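Local coordinates for malonyl CoA-acyl carrier protein transacylase (Mycobacterium tuberculosis, PDB 2QC3) that catalyses transfer of the malonyl group from malonyl-CoA to holo acyl carrier protein, supplying malonyl-ACP for fatty acid biosynthesis, at residues G94-Y99 with D108-L113. Numbering follows the deposited sequence.
Sequences GEIAAY and DDAVAL
I96 meets A110 and L113 with both ends of its branched side chain, joining helix 94-101 to helix 107-125 a short connection further along the chain. With CG2 anti to the backbone N and CG1 beside it (chi1 -70°), the methyl branch is turned to A110: I96 CG2 lies 3.7 Å from A110 CB and only 3.2 Å from A110 O, a close van der Waals approach to the carbonyl oxygen. The other branch is extended (chi2 175°), which carries I96 CD1 on to the next turn of the helix, where it rests 4.1 Å from L113 CG and equally near the L113 carbonyl carbon. Here the side chains of I96 and L113 cross at a slant. The small side chain of A110 is consistent with the close approach of the backbones, I96 CA and A110 CA being 5.9 Å apart; A110 CB also sits 4.1 Å from I96 O. L241 of helix 234-243 touches both I96 and L113, while L69 of helix 57-77 borders A110. Helix 94-101 follows S92, the probable active-site serine, in a GxSxG sequence consistent with the nucleophile elbow of this family. Between the two segments the side-chain contacts are apolar and buried, with methyl groups also resting against backbone carbonyls, so the pairing depends on van der Waals fit rather than on directional bonds.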
# COMPACT_ATOMS: atom_id res chain seq x y z
N GLY A 94 -0.81 1.13 1.44
CA GLY A 94 -1.94 1.46 0.58
C GLY A 94 -3.27 1.06 1.20
O GLY A 94 -4.32 1.59 0.85
N GLU A 95 -3.25 0.11 2.13
CA GLU A 95 -4.50 -0.29 2.77
C GLU A 95 -5.19 0.87 3.49
O GLU A 95 -6.42 0.94 3.52
CB GLU A 95 -4.26 -1.42 3.77
CG GLU A 95 -3.86 -2.73 3.12
CD GLU A 95 -4.28 -3.92 3.94
OE1 GLU A 95 -5.08 -4.74 3.43
OE2 GLU A 95 -3.82 -4.03 5.10
N ILE A 96 -4.41 1.79 4.07
CA ILE A 96 -5.02 2.92 4.78
C ILE A 96 -5.82 3.77 3.81
O ILE A 96 -6.93 4.22 4.13
CB ILE A 96 -3.94 3.79 5.48
CG1 ILE A 96 -3.34 3.01 6.66
CG2 ILE A 96 -4.55 5.09 5.98
CD1 ILE A 96 -2.18 3.71 7.36
N ALA A 97 -5.27 3.99 2.62
CA ALA A 97 -5.95 4.76 1.58
C ALA A 97 -7.17 3.96 1.12
O ALA A 97 -8.25 4.52 0.92
CB ALA A 97 -5.00 5.02 0.41
N ALA A 98 -7.00 2.65 0.96
CA ALA A 98 -8.10 1.78 0.54
C ALA A 98 -9.25 1.87 1.54
O ALA A 98 -10.42 1.88 1.16
CB ALA A 98 -7.62 0.33 0.44
N TYR A 99 -8.91 1.93 2.83
CA TYR A 99 -9.91 2.03 3.88
C TYR A 99 -10.71 3.32 3.73
O TYR A 99 -11.93 3.32 3.88
CB TYR A 99 -9.26 1.99 5.26
CG TYR A 99 -9.01 0.59 5.77
CD1 TYR A 99 -8.61 -0.43 4.90
CD2 TYR A 99 -9.17 0.29 7.12
CE1 TYR A 99 -8.37 -1.71 5.36
CE2 TYR A 99 -8.93 -1.00 7.60
CZ TYR A 99 -8.53 -1.99 6.71
OH TYR A 99 -8.30 -3.27 7.16
N ASP A 108 -8.55 12.77 6.18
CA ASP A 108 -7.62 13.45 7.06
C ASP A 108 -7.09 12.49 8.11
O ASP A 108 -5.90 12.49 8.43
CB ASP A 108 -8.29 14.68 7.70
CG ASP A 108 -9.43 14.32 8.63
OD1 ASP A 108 -10.15 13.34 8.36
OD2 ASP A 108 -9.62 15.05 9.62
N ASP A 109 -7.97 11.64 8.65
CA ASP A 109 -7.55 10.66 9.65
C ASP A 109 -6.67 9.59 9.00
O ASP A 109 -5.74 9.08 9.63
CB ASP A 109 -8.76 10.01 10.32
CG ASP A 109 -9.48 10.96 11.28
OD1 ASP A 109 -8.80 11.82 11.89
OD2 ASP A 109 -10.71 10.83 11.43
N ALA A 110 -6.96 9.25 7.75
CA ALA A 110 -6.18 8.25 7.04
C ALA A 110 -4.73 8.71 6.89
O ALA A 110 -3.79 7.96 7.16
CB ALA A 110 -6.79 7.97 5.66
N VAL A 111 -4.55 9.95 6.45
CA VAL A 111 -3.20 10.48 6.28
C VAL A 111 -2.44 10.55 7.60
O VAL A 111 -1.28 10.18 7.66
CB VAL A 111 -3.23 11.87 5.62
CG1 VAL A 111 -1.82 12.45 5.58
CG2 VAL A 111 -3.79 11.74 4.20
N ALA A 112 -3.11 11.03 8.65
CA ALA A 112 -2.48 11.13 9.97
C ALA A 112 -2.14 9.74 10.51
O ALA A 112 -1.12 9.56 11.16
CB ALA A 112 -3.42 11.85 10.94
N LEU A 113 -3.01 8.76 10.24
CA LEU A 113 -2.79 7.39 10.69
C LEU A 113 -1.60 6.83 9.93
O LEU A 113 -0.79 6.07 10.46
CB LEU A 113 -4.03 6.53 10.43
CG LEU A 113 -3.89 5.07 10.86
CD1 LEU A 113 -3.66 5.02 12.38
CD2 LEU A 113 -5.13 4.28 10.46